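Local coordinates for protein galactose mutarotase related enzyme (Lactobacillus acidophilus, PDB 3DCD) that probably binds carbohydrate and may act as a sugar isomerase of the aldose 1-epimerase (galactose mutarotase) family, though its own substrate is not established, at residues E31-Q36 with Y291-D296; N7-V12 with S26-E31; P144-P149 with F225-W230. One frame throughout, in Å; residues are numbered along the deposited sequence.

Interaction 1: residues E31-Q36 with Y291-D296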
loop_
_atom_site.group_PDB
_atom_site.type_symbol
_atom_site.label_atom_id
_atom_site.label_comp_id
_atom_site.label_asym_id
_atom_site.label_seq_id
_atom_site.Cartn_x
_atom_site.Cartn_y
_atom_site.Cartn_z
ATOM N N GLU A 31 -7.022 -17.888 11.307
ATOM C CA GLU A 31 -7.761 -16.805 10.635
ATOM C C GLU A 31 -6.926 -16.149 9.525
ATOM O O GLU A 31 -5.729 -15.924 9.694
ATOM C CB GLU A 31 -8.257 -15.766 11.654
ATOM C CG GLU A 31 -9.338 -16.322 12.590
ATOM C CD GLU A 31 -9.978 -15.285 13.505
ATOM O OE1 GLU A 31 -9.732 -14.061 13.332
ATOM O OE2 GLU A 31 -10.724 -15.715 14.418
ATOM N N GLU A 32 -7.552 -15.875 8.376
ATOM C CA GLU A 32 -6.867 -15.288 7.225
ATOM C C GLU A 32 -7.054 -13.782 7.217
ATOM O O GLU A 32 -8.186 -13.296 7.156
ATOM C CB GLU A 32 -7.418 -15.860 5.918
ATOM C CG GLU A 32 -6.917 -15.133 4.644
ATOM C CD GLU A 32 -5.415 -15.242 4.449
ATOM O OE1 GLU A 32 -4.926 -16.366 4.251
ATOM O OE2 GLU A 32 -4.719 -14.198 4.491
ATOM N N PHE A 33 -5.962 -13.032 7.269
ATOM C CA PHE A 33 -6.078 -11.577 7.375
ATOM C C PHE A 33 -6.172 -10.860 6.039
ATOM O O PHE A 33 -6.736 -9.773 5.974
ATOM C CB PHE A 33 -4.954 -10.999 8.243
ATOM C CG PHE A 33 -5.079 -11.389 9.682
ATOM C CD1 PHE A 33 -5.885 -10.646 10.539
ATOM C CD2 PHE A 33 -4.433 -12.520 10.175
ATOM C CE1 PHE A 33 -6.033 -11.013 11.894
ATOM C CE2 PHE A 33 -4.571 -12.895 11.514
ATOM C CZ PHE A 33 -5.379 -12.140 12.371
HETATM N N MSE A 34 -5.635 -11.469 4.989
HETATM C CA MSE A 34 -5.560 -10.818 3.686
HETATM C C MSE A 34 -6.749 -11.143 2.795
HETATM O O MSE A 34 -7.152 -12.309 2.672
HETATM C CB MSE A 34 -4.288 -11.229 2.940
HETATM C CG MSE A 34 -3.022 -11.052 3.735
HETATM SE SE MSE A 34 -2.748 -9.223 4.456
HETATM C CE MSE A 34 -2.827 -8.216 2.813
ATOM N N TRP A 35 -7.282 -10.094 2.174
ATOM C CA TRP A 35 -8.254 -10.199 1.084
ATOM C C TRP A 35 -7.767 -11.192 0.023
ATOM O O TRP A 35 -6.602 -11.149 -0.387
ATOM C CB TRP A 35 -8.476 -8.815 0.480
ATOM C CG TRP A 35 -9.241 -8.775 -0.831
ATOM C CD1 TRP A 35 -8.738 -8.449 -2.062
ATOM C CD2 TRP A 35 -10.630 -9.037 -1.027
ATOM N NE1 TRP A 35 -9.733 -8.486 -3.012
ATOM C CE2 TRP A 35 -10.905 -8.844 -2.402
ATOM C CE3 TRP A 35 -11.675 -9.404 -0.178
ATOM C CZ2 TRP A 35 -12.176 -9.026 -2.943
ATOM C CZ3 TRP A 35 -12.944 -9.593 -0.728
ATOM C CH2 TRP A 35 -13.176 -9.396 -2.091
ATOM N N GLN A 36 -8.659 -12.094 -0.402
ATOM C CA GLN A 36 -8.254 -13.219 -1.257
ATOM C C GLN A 36 -8.482 -12.987 -2.746
ATOM O O GLN A 36 -8.546 -13.940 -3.531
ATOM C CB GLN A 36 -8.892 -14.526 -0.770
ATOM C CG GLN A 36 -8.267 -14.988 0.547
ATOM C CD GLN A 36 -6.756 -15.166 0.402
ATOM O OE1 GLN A 36 -6.301 -15.957 -0.431
ATOM N NE2 GLN A 36 -5.976 -14.416 1.192
ATOM N N TYR A 291 -1.235 -8.134 13.453
ATOM C CA TYR A 291 -2.515 -8.802 13.273
ATOM C C TYR A 291 -2.996 -9.472 14.551
ATOM O O TYR A 291 -2.220 -10.147 15.230
ATOM C CB TYR A 291 -2.390 -9.873 12.194
ATOM C CG TYR A 291 -1.677 -9.403 10.943
ATOM C CD1 TYR A 291 -2.387 -8.854 9.879
ATOM C CD2 TYR A 291 -0.296 -9.500 10.836
ATOM C CE1 TYR A 291 -1.729 -8.405 8.711
ATOM C CE2 TYR A 291 0.370 -9.060 9.682
ATOM C CZ TYR A 291 -0.354 -8.519 8.631
ATOM O OH TYR A 291 0.311 -8.107 7.503
ATOM N N HIS A 292 -4.279 -9.302 14.846
ATOM C CA HIS A 292 -4.921 -10.012 15.951
ATOM C C HIS A 292 -6.263 -10.567 15.490
ATOM O O HIS A 292 -7.069 -9.845 14.873
ATOM C CB HIS A 292 -5.101 -9.132 17.184
ATOM C CG HIS A 292 -5.363 -9.920 18.434
ATOM N ND1 HIS A 292 -6.550 -10.591 18.658
ATOM C CD2 HIS A 292 -4.575 -10.175 19.503
ATOM C CE1 HIS A 292 -6.481 -11.217 19.822
ATOM N NE2 HIS A 292 -5.296 -10.967 20.359
ATOM N N SER A 293 -6.468 -11.858 15.776
ATOM C CA SER A 293 -7.679 -12.579 15.424
ATOM C C SER A 293 -8.916 -12.097 16.178
ATOM O O SER A 293 -8.822 -11.388 17.167
ATOM C CB SER A 293 -7.478 -14.072 15.694
ATOM O OG SER A 293 -6.410 -14.583 14.897
ATOM N N THR A 294 -10.084 -12.548 15.744
ATOM C CA THR A 294 -11.313 -12.254 16.467
ATOM C C THR A 294 -11.273 -12.841 17.885
ATOM O O THR A 294 -11.991 -12.383 18.768
ATOM C CB THR A 294 -12.523 -12.831 15.736
ATOM O OG1 THR A 294 -12.399 -14.259 15.690
ATOM C CG2 THR A 294 -12.597 -12.270 14.313
ATOM N N THR A 295 -10.461 -13.884 18.079
ATOM C CA THR A 295 -10.300 -14.546 19.384
ATOM C C THR A 295 -8.839 -14.457 19.851
ATOM O O THR A 295 -8.005 -13.910 19.121
ATOM C CB THR A 295 -10.774 -16.004 19.341
ATOM O OG1 THR A 295 -10.036 -16.711 18.334
ATOM C CG2 THR A 295 -12.287 -16.061 19.031
ATOM N N ASP A 296 -8.547 -14.958 21.058
ATOM C CA ASP A 296 -7.205 -14.822 21.670
ATOM C C ASP A 296 -6.118 -15.490 20.845
ATOM O O ASP A 296 -6.338 -16.559 20.294
ATOM C CB ASP A 296 -7.179 -15.443 23.064
ATOM C CG ASP A 296 -7.802 -14.547 24.121
ATOM O OD1 ASP A 296 -8.197 -13.403 23.791
ATOM O OD2 ASP A 296 -7.889 -15.007 25.276
HETATM O O HOH W 1 -10.973 -17.792 15.921
#
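The carboxylate of E31 grips T294 through both oxygens. The backbone N of T294 donates to E31 OE1 at 2.9 Å in a nearly straight bond (166°), arriving on the syn side but somewhat out of the carboxylate plane. E31 OE2 accepts from T294 OG1 at 2.6 Å through its syn lone pair. With chi1 of T294 at 63°, OG1 sits between its backbone N and carbonyl carbon, so amide and hydroxyl face the same carboxylate and fix its rotation. A water donates a bond to E31 OE2 at 2.6 Å and links it to T295 OG1, which extends the polar cluster towards the exposed end of the loop.

These segments tie the loop that follows strand 20-26, the edge of the small three-stranded sheet, to the end of strand 282-292, an inner strand of the large antiparallel sheet in the galactose mutarotase-like beta-sandwich, where the chain leaves that sheet.

Apolar contact takes over deeper in. The methylene of Y291 stands squarely on the ring of F33, its CB 3.6 Å from the ring centroid and almost on the ring normal. The two aromatic rings meet obliquely, planes at 47°, with F33 CG 3.7 Å from Y291 CD1. At the rim of the F33 ring, in its plane, lie backbone atoms: CE1 is 3.4 Å from H292 O, and CZ approaches S293 N. V227 on the neighbouring strand touches both F33 and Y291, while the selenium of M34, a selenomethionine, reaches the Y291 ring more loosely. The S293 hydroxyl turns to E297 and T29.

Interaction 2: residues N7-V12 with S26-E31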
loop_
_atom_site.group_PDB
_atom_site.type_symbol
_atom_site.label_atom_id
_atom_site.label_comp_id
_atom_site.label_asym_id
_atom_site.label_seq_id
_atom_site.Cartn_x
_atom_site.Cartn_y
_atom_site.Cartn_z
ATOM N N ASN A 7 6.567 -17.759 11.859
ATOM C CA ASN A 7 7.032 -18.030 13.206
ATOM C C ASN A 7 5.890 -18.639 14.001
ATOM O O ASN A 7 4.907 -19.091 13.411
ATOM C CB ASN A 7 7.596 -16.764 13.873
ATOM C CG ASN A 7 6.629 -15.576 13.839
ATOM O OD1 ASN A 7 7.063 -14.431 13.803
ATOM N ND2 ASN A 7 5.335 -15.845 13.826
ATOM N N ASN A 8 6.016 -18.635 15.327
ATOM C CA ASN A 8 4.994 -19.169 16.210
ATOM C C ASN A 8 3.703 -18.344 16.301
ATOM O O ASN A 8 2.730 -18.798 16.918
ATOM C CB ASN A 8 5.563 -19.367 17.621
ATOM C CG ASN A 8 6.618 -20.469 17.694
ATOM O OD1 ASN A 8 6.686 -21.360 16.836
ATOM N ND2 ASN A 8 7.441 -20.417 18.741
HETATM N N MSE A 9 3.700 -17.146 15.705
HETATM C CA MSE A 9 2.559 -16.235 15.772
HETATM C C MSE A 9 1.778 -16.172 14.450
HETATM O O MSE A 9 0.543 -16.249 14.444
HETATM C CB MSE A 9 3.008 -14.817 16.153
HETATM C CG MSE A 9 3.785 -14.696 17.464
HETATM SE SE MSE A 9 2.682 -15.153 19.003
HETATM C CE MSE A 9 1.311 -13.728 18.826
ATOM N N ILE A 10 2.500 -15.989 13.341
ATOM C CA ILE A 10 1.866 -15.726 12.044
ATOM C C ILE A 10 2.621 -16.440 10.909
ATOM O O ILE A 10 3.824 -16.700 11.014
ATOM C CB ILE A 10 1.663 -14.188 11.741
ATOM C CG1 ILE A 10 2.975 -13.406 11.733
ATOM C CG2 ILE A 10 0.659 -13.504 12.733
ATOM C CD1 ILE A 10 2.787 -11.920 11.260
ATOM N N LYS A 11 1.897 -16.800 9.860
ATOM C CA LYS A 11 2.491 -17.453 8.691
ATOM C C LYS A 11 2.075 -16.644 7.474
ATOM O O LYS A 11 0.882 -16.373 7.270
ATOM C CB LYS A 11 2.022 -18.908 8.563
ATOM C CG LYS A 11 2.603 -19.674 7.374
ATOM C CD LYS A 11 2.060 -21.094 7.325
ATOM C CE LYS A 11 2.825 -21.968 6.335
ATOM N NZ LYS A 11 2.429 -23.433 6.429
ATOM N N VAL A 12 3.067 -16.283 6.668
ATOM C CA VAL A 12 2.874 -15.330 5.582
ATOM C C VAL A 12 3.323 -15.991 4.293
ATOM O O VAL A 12 4.414 -16.572 4.235
ATOM C CB VAL A 12 3.692 -14.027 5.808
ATOM C CG1 VAL A 12 3.429 -13.018 4.670
ATOM C CG2 VAL A 12 3.355 -13.390 7.169
ATOM N N SER A 26 -3.025 -16.298 11.306
ATOM C CA SER A 26 -2.632 -16.585 12.680
ATOM C C SER A 26 -2.214 -18.039 12.832
ATOM O O SER A 26 -2.945 -18.944 12.445
ATOM C CB SER A 26 -3.759 -16.258 13.654
ATOM O OG SER A 26 -3.483 -16.827 14.921
ATOM N N ALA A 27 -1.034 -18.252 13.409
ATOM C CA ALA A 27 -0.556 -19.591 13.716
ATOM C C ALA A 27 -1.438 -20.252 14.783
ATOM O O ALA A 27 -1.491 -21.478 14.900
ATOM C CB ALA A 27 0.884 -19.515 14.193
ATOM N N HIS A 28 -2.148 -19.437 15.550
ATOM C CA HIS A 28 -3.001 -19.968 16.613
ATOM C C HIS A 28 -4.443 -20.256 16.205
ATOM O O HIS A 28 -5.001 -21.270 16.604
ATOM C CB HIS A 28 -2.996 -19.010 17.788
ATOM C CG HIS A 28 -1.668 -18.897 18.449
ATOM N ND1 HIS A 28 -0.926 -17.738 18.424
ATOM C CD2 HIS A 28 -0.934 -19.805 19.136
ATOM C CE1 HIS A 28 0.207 -17.933 19.078
ATOM N NE2 HIS A 28 0.223 -19.177 19.525
ATOM N N THR A 29 -5.040 -19.355 15.426
ATOM C CA THR A 29 -6.473 -19.416 15.128
ATOM C C THR A 29 -6.779 -19.829 13.681
ATOM O O THR A 29 -7.931 -20.190 13.362
ATOM C CB THR A 29 -7.124 -18.051 15.349
ATOM O OG1 THR A 29 -6.696 -17.157 14.319
ATOM C CG2 THR A 29 -6.749 -17.474 16.720
ATOM N N ASP A 30 -5.745 -19.746 12.833
ATOM C CA ASP A 30 -5.831 -20.021 11.389
ATOM C C ASP A 30 -6.687 -18.992 10.640
ATOM O O ASP A 30 -7.006 -19.173 9.464
ATOM C CB ASP A 30 -6.299 -21.457 11.110
ATOM C CG ASP A 30 -5.945 -21.930 9.708
ATOM O OD1 ASP A 30 -4.789 -21.734 9.267
ATOM O OD2 ASP A 30 -6.831 -22.510 9.052
ATOM N N GLU A 31 -7.022 -17.888 11.307
ATOM C CA GLU A 31 -7.761 -16.805 10.635
ATOM C C GLU A 31 -6.926 -16.149 9.525
ATOM O O GLU A 31 -5.729 -15.924 9.694
ATOM C CB GLU A 31 -8.257 -15.766 11.654
ATOM C CG GLU A 31 -9.338 -16.322 12.590
ATOM C CD GLU A 31 -9.978 -15.285 13.505
ATOM O OE1 GLU A 31 -9.732 -14.061 13.332
ATOM O OE2 GLU A 31 -10.724 -15.715 14.418
#
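The imidazole of H28 meets M9 at its edge. M9, a selenomethionine in this crystal, is modelled in two conformers, and in one of them the selenium lies in the ring plane 3.7 Å from H28 CE1, so this contact is tentative. In that conformer the chain of M9 is bent at both chi2 and chi3 (-65° and -62°), which folds the selenium back towards the histidine although CB points away from the loop. The carbonyl oxygen of N8 comes to the same CE1 at 3.4 Å, but obliquely to the ring. H28 ND1 is buried here without a polar partner in the model.

A27 CB packs against two backbone oxygens, 3.3 Å from M9 O and 3.4 Å from N8 O. The backbone N of A27 donates to M9 O at 2.8 Å, close to straight (166°). Next to this bond I10 and S26 form an antiparallel non-hydrogen-bonded pair, where strand 10-15 begins and strand 20-26 ends in the small three-stranded antiparallel sheet.

After S26 the chain turns over the serine hydroxyl. S26 OG accepts from H28 N and T29 N, both at 3.0 Å, the bond from H28 the more bent, forming an ST turn and an ST motif. The hydroxyl is also hydrogen-bonded to E297 near the C-terminus. An alanine in place of S26 is likely to leave the H28 and T29 amides without their shared acceptor and E297 with one partner fewer. Further along, T29 OG1 accepts from the backbone N of E31 at 3.1 Å in a second ST turn.

Interaction 3: residues P144-P149 with F225-W230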
loop_
_atom_site.group_PDB
_atom_site.type_symbol
_atom_site.label_atom_id
_atom_site.label_comp_id
_atom_site.label_asym_id
_atom_site.label_seq_id
_atom_site.Cartn_x
_atom_site.Cartn_y
_atom_site.Cartn_z
ATOM N N PRO A 144 -1.993 -3.076 1.005
ATOM C CA PRO A 144 -2.552 -4.338 1.511
ATOM C C PRO A 144 -4.085 -4.289 1.648
ATOM O O PRO A 144 -4.606 -3.292 2.145
ATOM C CB PRO A 144 -1.924 -4.466 2.904
ATOM C CG PRO A 144 -1.510 -3.075 3.280
ATOM C CD PRO A 144 -1.122 -2.417 2.003
ATOM N N GLY A 145 -4.788 -5.337 1.195
ATOM C CA GLY A 145 -6.224 -5.472 1.469
ATOM C C GLY A 145 -6.454 -6.427 2.629
ATOM O O GLY A 145 -5.935 -7.547 2.613
ATOM N N PHE A 146 -7.215 -5.974 3.637
ATOM C CA PHE A 146 -7.512 -6.765 4.845
ATOM C C PHE A 146 -8.961 -7.181 4.904
ATOM O O PHE A 146 -9.847 -6.325 4.788
ATOM C CB PHE A 146 -7.221 -5.950 6.104
ATOM C CG PHE A 146 -5.829 -5.408 6.157
ATOM C CD1 PHE A 146 -5.615 -4.040 6.103
ATOM C CD2 PHE A 146 -4.737 -6.272 6.218
ATOM C CE1 PHE A 146 -4.301 -3.522 6.136
ATOM C CE2 PHE A 146 -3.427 -5.777 6.253
ATOM C CZ PHE A 146 -3.215 -4.391 6.221
ATOM N N ASN A 147 -9.204 -8.479 5.117
ATOM C CA ASN A 147 -10.563 -8.991 5.359
ATOM C C ASN A 147 -11.232 -8.333 6.557
ATOM O O ASN A 147 -10.574 -8.045 7.551
ATOM C CB ASN A 147 -10.535 -10.502 5.654
ATOM C CG ASN A 147 -10.169 -11.341 4.453
ATOM O OD1 ASN A 147 -9.547 -12.392 4.597
ATOM N ND2 ASN A 147 -10.588 -10.922 3.276
ATOM N N LEU A 148 -12.547 -8.124 6.471
ATOM C CA LEU A 148 -13.358 -7.840 7.641
ATOM C C LEU A 148 -14.072 -9.153 7.939
ATOM O O LEU A 148 -14.919 -9.581 7.152
ATOM C CB LEU A 148 -14.377 -6.726 7.362
ATOM C CG LEU A 148 -13.839 -5.483 6.650
ATOM C CD1 LEU A 148 -14.972 -4.532 6.350
ATOM C CD2 LEU A 148 -12.766 -4.772 7.482
ATOM N N PRO A 149 -13.718 -9.816 9.055
ATOM C CA PRO A 149 -14.352 -11.122 9.335
ATOM C C PRO A 149 -15.840 -10.978 9.660
ATOM O O PRO A 149 -16.234 -10.070 10.387
ATOM C CB PRO A 149 -13.578 -11.650 10.550
ATOM C CG PRO A 149 -12.904 -10.449 11.135
ATOM C CD PRO A 149 -12.741 -9.421 10.085
ATOM N N PHE A 225 -10.615 -8.650 16.924
ATOM C CA PHE A 225 -10.003 -8.379 15.630
ATOM C C PHE A 225 -9.354 -6.988 15.594
ATOM O O PHE A 225 -9.982 -5.978 15.922
ATOM C CB PHE A 225 -11.029 -8.516 14.499
ATOM C CG PHE A 225 -10.508 -8.081 13.149
ATOM C CD1 PHE A 225 -9.736 -8.933 12.393
ATOM C CD2 PHE A 225 -10.790 -6.802 12.653
ATOM C CE1 PHE A 225 -9.240 -8.537 11.141
ATOM C CE2 PHE A 225 -10.316 -6.406 11.412
ATOM C CZ PHE A 225 -9.534 -7.278 10.659
ATOM N N HIS A 226 -8.104 -6.948 15.165
ATOM C CA HIS A 226 -7.331 -5.716 15.197
ATOM C C HIS A 226 -6.171 -5.868 14.230
ATOM O O HIS A 226 -5.316 -6.736 14.407
ATOM C CB HIS A 226 -6.845 -5.461 16.636
ATOM C CG HIS A 226 -6.084 -4.186 16.822
ATOM N ND1 HIS A 226 -6.065 -3.173 15.884
ATOM C CD2 HIS A 226 -5.349 -3.741 17.865
ATOM C CE1 HIS A 226 -5.320 -2.177 16.325
ATOM N NE2 HIS A 226 -4.873 -2.495 17.524
ATOM N N VAL A 227 -6.171 -5.038 13.186
ATOM C CA VAL A 227 -5.043 -4.917 12.293
ATOM C C VAL A 227 -4.494 -3.501 12.474
ATOM O O VAL A 227 -5.226 -2.513 12.350
ATOM C CB VAL A 227 -5.435 -5.174 10.825
ATOM C CG1 VAL A 227 -4.310 -4.763 9.901
ATOM C CG2 VAL A 227 -5.790 -6.662 10.624
ATOM N N ASN A 228 -3.211 -3.416 12.794
ATOM C CA ASN A 228 -2.565 -2.122 12.988
ATOM C C ASN A 228 -1.503 -1.857 11.937
ATOM O O ASN A 228 -0.669 -2.730 11.674
ATOM C CB ASN A 228 -1.977 -2.063 14.381
ATOM C CG ASN A 228 -1.908 -0.671 14.898
ATOM O OD1 ASN A 228 -1.088 0.142 14.447
ATOM N ND2 ASN A 228 -2.789 -0.361 15.837
ATOM N N VAL A 229 -1.561 -0.686 11.287
ATOM C CA VAL A 229 -0.582 -0.343 10.265
ATOM C C VAL A 229 0.201 0.888 10.725
ATOM O O VAL A 229 -0.369 1.971 10.879
ATOM C CB VAL A 229 -1.242 -0.059 8.883
ATOM C CG1 VAL A 229 -0.191 0.277 7.850
ATOM C CG2 VAL A 229 -2.041 -1.292 8.405
ATOM N N TRP A 230 1.497 0.697 10.949
ATOM C CA TRP A 230 2.385 1.793 11.337
ATOM C C TRP A 230 3.014 2.309 10.035
ATOM O O TRP A 230 3.721 1.567 9.328
ATOM C CB TRP A 230 3.461 1.273 12.288
ATOM C CG TRP A 230 2.892 0.546 13.489
ATOM C CD1 TRP A 230 2.221 -0.663 13.491
ATOM C CD2 TRP A 230 2.951 0.966 14.853
ATOM N NE1 TRP A 230 1.846 -0.998 14.768
ATOM C CE2 TRP A 230 2.289 -0.027 15.628
ATOM C CE3 TRP A 230 3.500 2.076 15.503
ATOM C CZ2 TRP A 230 2.160 0.068 17.019
ATOM C CZ3 TRP A 230 3.370 2.174 16.895
ATOM C CH2 TRP A 230 2.710 1.170 17.638
#
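F146 takes a methyl of V227 onto the middle of its ring: V227 CG1 lies 3.7 Å from the ring centroid and 5° off the normal, nearly equidistant from all six ring carbons. The valine torsion, chi1 168°, sets CG1 anti to the backbone N and lifts it towards the phenylalanine. V229, two residues on and on the same side of its strand, brings CG2 obliquely to the far end of the ring, 3.9 Å from F146 CE1. On the opposite face of the ring the backbone oxygen of P144 lies offset toward the rim. M289 and Y291 of strand 282-292, together with I252 of strand 249-256, also touch F146, so this half of the contact is closely packed and wholly apolar at its side chains.

The other half, around P149 and F225, lies nearer the surface, for P149 is partly exposed. Here the proline supplies the hydrogens and the phenylalanine the face: P149 CD stands over the F225 ring, 3.7 Å from its centroid and nearly over its centre, while P149 CG leans to F225 CD1. The end of the ring meets a backbone atom instead, F225 CZ coming within 3.4 Å of N147 O, obliquely to the ring. T294 touches P149 as well.

No hydrogen bond joins the two segments, whose touching parts run nearly antiparallel (171°) with the CA atoms of F146 and V227 8.1 Å apart. That spacing is a facing of sheets: F146 of strand 136-147, from the six-stranded sheet, packs on V227 and V229 of strand 226-232, from the nine-stranded sheet, as in the hydrophobic interior of the galactose mutarotase-like beta-sandwich.

Overall arrangement
The three contacts lie on one side of the chain's centre. Interaction 1 is the middle member, its centre about 9 Å from that of interaction 2 and 8 Å from that of interaction 3, whereas the centres of interactions 2 and 3 are about 14 Å apart, and the two do not touch. Along the chain interaction 2 closes first, and interaction 3 is nested within the long loop that interaction 1 closes. E31 belongs to both interactions 1 and 2. Interactions 1 and 3 share the nine-stranded sheet through neighbouring strands 282-292 and 226-232. The segment 31-36 thus connects the small N-terminal sheet to the main sandwich, joining the chain's beginning to its end.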